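Local coordinates for D-alanine--D-alanine ligase (Coxiella burnetii, PDB 3TQT), which catalyses the ATP-dependent joining of two D-alanines into D-alanyl-D-alanine, a building block of bacterial peptidoglycan, with magnesium or manganese as cofactor, at residues I7-G12 / N27-L32; M139-T144 / R218-P223. One frame throughout, in Å; residues are numbered along the deposited sequence.

Interaction 1 (I7-G12 / N27-L32); sequences ISVLCG and NIVNTL
Val9 and Ile7 of strand 5-12 meet Ile28 and Val29 in the last turns of helix 18-31 and Leu32 just after it, a strand-on-helix packing within a Rossmann-like beta-alpha-beta unit in which 7-12 and 27-32 touch through hydrocarbon alone. The apolar contacts converge on one methyl. CG2 of Val9 lies 4.1 Å from Val29 CG2, 4.1 Å from Leu32 CD1 and 4.2 Å from Ile28 CG2, so a single branch of the valine meets three side chains. With CG1 anti to the backbone N (chi1 -177°), CG2 is set anti to the carbonyl carbon and directed at the helix. Leu32 CD1 serves both strand residues, adding a 4.2 Å contact with Ile7 CG2; the leucine passes Val9 in the opposite sense.

No hydrogen bond crosses between the two segments, though Gly12 N is bonded to Ser21 OG earlier in the helix. Ile28 O accepts from both Thr31 N and Leu32 N, while Thr31 OG1 donates to Asn27 O (2.7 Å), tying down the last turn just where Leu32 leaves helical geometry.

All five touching residues are buried. Strand 5-12 runs between its parallel neighbours 37-44 and 101-104; Val29 and Leu32 reach Val41 and Ile39 of the former, and Ile28 touches Phe103 of the latter.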
loop_
_atom_site.group_PDB
_atom_site.type_symbol
_atom_site.label_atom_id
_atom_site.label_comp_id
_atom_site.label_asym_id
_atom_site.label_seq_id
_atom_site.Cartn_x
_atom_site.Cartn_y
_atom_site.Cartn_z
ATOM N N ILE A 7 14.038 -20.147 2.339
ATOM C CA ILE A 7 13.481 -18.985 2.981
ATOM C C ILE A 7 14.515 -17.870 2.881
ATOM O O ILE A 7 15.681 -18.076 3.223
ATOM C CB ILE A 7 13.203 -19.281 4.469
ATOM C CG1 ILE A 7 12.353 -20.547 4.597
ATOM C CG2 ILE A 7 12.550 -18.088 5.150
ATOM C CD1 ILE A 7 10.966 -20.419 3.983
ATOM N N SER A 8 14.083 -16.706 2.406
ATOM C CA SER A 8 14.927 -15.511 2.397
ATOM C C SER A 8 14.464 -14.530 3.470
ATOM O O SER A 8 13.306 -14.115 3.494
ATOM C CB SER A 8 14.867 -14.827 1.035
ATOM O OG SER A 8 15.656 -15.531 0.095
ATOM N N VAL A 9 15.364 -14.164 4.367
ATOM C CA VAL A 9 15.018 -13.186 5.389
ATOM C C VAL A 9 15.600 -11.839 4.985
ATOM O O VAL A 9 16.802 -11.731 4.752
ATOM C CB VAL A 9 15.527 -13.624 6.765
ATOM C CG1 VAL A 9 15.103 -12.614 7.857
ATOM C CG2 VAL A 9 15.010 -15.022 7.082
ATOM N N LEU A 10 14.743 -10.826 4.860
ATOM C CA LEU A 10 15.193 -9.492 4.456
ATOM C C LEU A 10 15.382 -8.627 5.677
ATOM O O LEU A 10 14.489 -8.533 6.520
ATOM C CB LEU A 10 14.177 -8.817 3.536
ATOM C CG LEU A 10 14.141 -9.199 2.055
ATOM C CD1 LEU A 10 14.422 -10.675 1.836
ATOM C CD2 LEU A 10 12.799 -8.788 1.438
ATOM N N CYS A 11 16.536 -7.973 5.770
ATOM C CA CYS A 11 16.809 -7.120 6.919
ATOM C C CYS A 11 17.658 -5.917 6.553
ATOM O O CYS A 11 18.207 -5.844 5.455
ATOM C CB CYS A 11 17.494 -7.904 8.033
ATOM S SG CYS A 11 19.189 -8.407 7.650
ATOM N N GLY A 12 17.755 -4.978 7.496
ATOM C CA GLY A 12 18.530 -3.769 7.308
ATOM C C GLY A 12 17.609 -2.686 6.789
ATOM O O GLY A 12 16.625 -2.327 7.441
ATOM N N ASN A 27 17.466 -13.344 15.163
ATOM C CA ASN A 27 16.671 -14.248 15.976
ATOM C C ASN A 27 15.891 -15.206 15.099
ATOM O O ASN A 27 15.829 -16.401 15.360
ATOM C CB ASN A 27 15.698 -13.472 16.863
ATOM C CG ASN A 27 14.915 -14.376 17.785
ATOM O OD1 ASN A 27 15.468 -15.302 18.378
ATOM N ND2 ASN A 27 13.618 -14.131 17.894
ATOM N N ILE A 28 15.285 -14.661 14.055
ATOM C CA ILE A 28 14.519 -15.477 13.134
ATOM C C ILE A 28 15.433 -16.521 12.490
ATOM O O ILE A 28 15.100 -17.704 12.433
ATOM C CB ILE A 28 13.861 -14.599 12.067
ATOM C CG1 ILE A 28 12.701 -13.816 12.700
ATOM C CG2 ILE A 28 13.372 -15.452 10.882
ATOM C CD1 ILE A 28 12.154 -12.716 11.831
ATOM N N VAL A 29 16.593 -16.080 12.019
ATOM C CA VAL A 29 17.530 -16.999 11.362
ATOM C C VAL A 29 18.003 -18.071 12.337
ATOM O O VAL A 29 18.132 -19.238 11.989
ATOM C CB VAL A 29 18.718 -16.251 10.752
ATOM C CG1 VAL A 29 19.866 -17.207 10.446
ATOM C CG2 VAL A 29 18.259 -15.526 9.481
ATOM N N ASN A 30 18.225 -17.665 13.576
ATOM C CA ASN A 30 18.672 -18.588 14.608
ATOM C C ASN A 30 17.577 -19.562 15.029
ATOM O O ASN A 30 17.851 -20.647 15.538
ATOM C CB ASN A 30 19.152 -17.797 15.830
ATOM C CG ASN A 30 19.883 -18.665 16.827
ATOM O OD1 ASN A 30 20.695 -19.502 16.442
ATOM N ND2 ASN A 30 19.593 -18.480 18.112
ATOM N N THR A 31 16.332 -19.168 14.801
ATOM C CA THR A 31 15.194 -19.905 15.333
ATOM C C THR A 31 14.452 -20.726 14.276
ATOM O O THR A 31 13.761 -21.691 14.613
ATOM C CB THR A 31 14.229 -18.941 16.066
ATOM O OG1 THR A 31 14.948 -18.286 17.127
ATOM C CG2 THR A 31 13.066 -19.689 16.659
ATOM N N LEU A 32 14.594 -20.357 13.004
ATOM C CA LEU A 32 14.016 -21.154 11.913
ATOM C C LEU A 32 14.478 -22.616 11.951
ATOM O O LEU A 32 15.669 -22.905 12.046
ATOM C CB LEU A 32 14.344 -20.549 10.544
ATOM C CG LEU A 32 13.535 -19.311 10.156
ATOM C CD1 LEU A 32 14.164 -18.614 8.962
ATOM C CD2 LEU A 32 12.102 -19.702 9.853
#

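Interaction 2 (M139-T144 / R218-P223); sequences MEKDLT and RLMVEP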
loop_
_atom_site.group_PDB
_atom_site.type_symbol
_atom_site.label_atom_id
_atom_site.label_comp_id
_atom_site.label_asym_id
_atom_site.label_seq_id
_atom_site.Cartn_x
_atom_site.Cartn_y
_atom_site.Cartn_z
ATOM N N MET A 139 0.751 1.389 8.556
ATOM C CA MET A 139 1.935 2.239 8.682
ATOM C C MET A 139 1.563 3.686 8.986
ATOM O O MET A 139 2.241 4.365 9.758
ATOM C CB MET A 139 2.750 2.188 7.389
ATOM C CG MET A 139 4.020 2.987 7.424
ATOM S SD MET A 139 5.330 2.049 8.219
ATOM C CE MET A 139 6.663 3.248 8.177
ATOM N N GLU A 140 0.486 4.160 8.374
ATOM C CA GLU A 140 0.017 5.523 8.598
ATOM C C GLU A 140 -1.021 5.456 9.710
ATOM O O GLU A 140 -2.168 5.085 9.485
ATOM C CB GLU A 140 -0.609 6.112 7.338
ATOM C CG GLU A 140 0.191 5.854 6.071
ATOM C CD GLU A 140 1.193 6.947 5.788
ATOM O OE1 GLU A 140 0.911 8.115 6.129
ATOM O OE2 GLU A 140 2.264 6.642 5.224
ATOM N N LYS A 141 -0.598 5.820 10.910
ATOM C CA LYS A 141 -1.371 5.570 12.121
ATOM C C LYS A 141 -2.720 6.257 12.129
ATOM O O LYS A 141 -3.675 5.732 12.711
ATOM C CB LYS A 141 -0.548 5.960 13.355
ATOM C CG LYS A 141 0.747 5.153 13.465
ATOM C CD LYS A 141 1.511 5.495 14.733
ATOM C CE LYS A 141 2.287 6.794 14.581
ATOM N NZ LYS A 141 3.536 6.598 13.796
ATOM N N ASP A 142 -2.811 7.415 11.479
ATOM C CA ASP A 142 -4.087 8.109 11.405
ATOM C C ASP A 142 -5.033 7.413 10.424
ATOM O O ASP A 142 -6.244 7.323 10.663
ATOM C CB ASP A 142 -3.911 9.597 11.060
ATOM C CG ASP A 142 -3.210 9.837 9.701
ATOM O OD1 ASP A 142 -2.421 8.982 9.222
ATOM O OD2 ASP A 142 -3.456 10.909 9.120
ATOM N N LEU A 143 -4.472 6.902 9.332
ATOM C CA LEU A 143 -5.261 6.114 8.382
ATOM C C LEU A 143 -5.755 4.832 9.055
ATOM O O LEU A 143 -6.906 4.440 8.880
ATOM C CB LEU A 143 -4.442 5.789 7.125
ATOM C CG LEU A 143 -5.093 4.896 6.070
ATOM C CD1 LEU A 143 -6.432 5.490 5.606
ATOM C CD2 LEU A 143 -4.122 4.685 4.898
ATOM N N THR A 144 -4.888 4.188 9.831
ATOM C CA THR A 144 -5.282 2.995 10.577
ATOM C C THR A 144 -6.499 3.301 11.441
ATOM O O THR A 144 -7.499 2.581 11.418
ATOM C CB THR A 144 -4.171 2.507 11.545
ATOM O OG1 THR A 144 -2.896 2.567 10.905
ATOM C CG2 THR A 144 -4.452 1.076 11.985
ATOM N N ARG A 218 2.844 14.463 7.101
ATOM C CA ARG A 218 1.556 14.530 7.756
ATOM C C ARG A 218 1.759 14.138 9.199
ATOM O O ARG A 218 2.602 13.305 9.513
ATOM C CB ARG A 218 0.562 13.586 7.083
ATOM C CG ARG A 218 -0.896 13.917 7.347
ATOM C CD ARG A 218 -1.822 13.083 6.425
ATOM N NE ARG A 218 -1.887 11.685 6.839
ATOM C CZ ARG A 218 -1.388 10.666 6.148
ATOM N NH1 ARG A 218 -0.779 10.873 4.976
ATOM N NH2 ARG A 218 -1.509 9.434 6.622
ATOM N N LEU A 219 1.020 14.766 10.091
ATOM C CA LEU A 219 1.172 14.415 11.484
ATOM C C LEU A 219 -0.189 14.211 12.103
ATOM O O LEU A 219 -1.221 14.520 11.503
ATOM C CB LEU A 219 1.961 15.491 12.236
ATOM C CG LEU A 219 1.376 16.891 12.381
ATOM C CD1 LEU A 219 0.272 16.927 13.442
ATOM C CD2 LEU A 219 2.502 17.856 12.760
ATOM N N MET A 220 -0.179 13.683 13.313
ATOM C CA MET A 220 -1.395 13.531 14.060
ATOM C C MET A 220 -1.139 14.000 15.472
ATOM O O MET A 220 -0.060 13.796 16.037
ATOM C CB MET A 220 -1.861 12.074 14.045
ATOM C CG MET A 220 -0.848 11.077 14.576
ATOM S SD MET A 220 -1.202 9.432 13.931
ATOM C CE MET A 220 -2.861 9.180 14.571
ATOM N N VAL A 221 -2.146 14.649 16.024
ATOM C CA VAL A 221 -2.111 15.078 17.403
ATOM C C VAL A 221 -3.005 14.122 18.165
ATOM O O VAL A 221 -4.079 13.739 17.676
ATOM C CB VAL A 221 -2.625 16.521 17.533
ATOM C CG1 VAL A 221 -2.463 17.033 18.971
ATOM C CG2 VAL A 221 -1.891 17.436 16.544
ATOM N N GLU A 222 -2.552 13.724 19.348
ATOM C CA GLU A 222 -3.310 12.809 20.190
ATOM C C GLU A 222 -3.333 13.303 21.618
ATOM O O GLU A 222 -2.385 13.935 22.079
ATOM C CB GLU A 222 -2.698 11.400 20.148
ATOM C CG GLU A 222 -2.917 10.681 18.819
ATOM C CD GLU A 222 -2.191 9.336 18.744
ATOM O OE1 GLU A 222 -1.380 9.044 19.640
ATOM O OE2 GLU A 222 -2.435 8.576 17.783
ATOM N N PRO A 223 -4.419 13.019 22.332
ATOM C CA PRO A 223 -4.422 13.370 23.750
ATOM C C PRO A 223 -3.506 12.423 24.497
ATOM O O PRO A 223 -3.448 11.248 24.145
ATOM C CB PRO A 223 -5.859 13.071 24.154
ATOM C CG PRO A 223 -6.225 11.915 23.258
ATOM C CD PRO A 223 -5.638 12.294 21.942
#
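Arg218 and Asp142 meet edge to edge in a side-on, two-pronged salt bridge, the centre of a three-residue network that joins the N-terminal end of helix 141-150, with Glu140 at its N-cap position, to the entry of strand 219-223 in the ATP-grasp fold. The guanidinium presents its NE and NH2 edge to the carboxylate, the two planes only 20° apart. NE donates to Asp142 OD2 (2.9 Å) and NH2 to Asp142 OD1 (2.8 Å), both nearly straight, and each oxygen accepts its N-H through the syn lone pair. A bend at chi3 (73°), after an extended start, turns this edge toward the helix. Asp142 OD2 is also hydrogen-bonded by Thr160 OG1, and this second grip should further fix the rotation of the carboxylate.

Glu140 approaches differently. Its side chain crosses that of Arg218 at about a right angle, and OE1 comes in obliquely to NH2, 2.8 Å away, with a bent, weak hydrogen bond. Two carboxylates thus share NH2, and the positive guanidinium probably favours their ionised form. Across the interface, His295 of the second subunit packs on Arg218, and Gln133 of that subunit on Glu140.

Residues 218-223 belong to the predicted ATP-binding region, and the side chain of Lys141 lies about 4 Å from that of Glu316, a predicted magnesium ligand. Beside the ionic network, Met220 lays its thioether against the first turn of the helix: SD sits 3.6 Å from Lys141 CB, while CE comes within 3.7 Å of Asp142 CB.

From the N terminus, the chain first closes a short loop in interaction 1: strand 5-12 leads into helix 18-31, whose end returns to the strand with 14 residues between the segments. Interaction 2 opens only later, at 139-144, and closes across 73 residues at 218-223. The two loops therefore follow in series, neither nesting nor crossing. Interaction 1 is internal to the N-terminal domain, binding a helix to its mixed sheet; interaction 2 joins a helix start to the four-stranded antiparallel sheet of the ATP-grasp part. Their centres are 30 Å apart, on opposite sides of the chain's centre, and they do not touch.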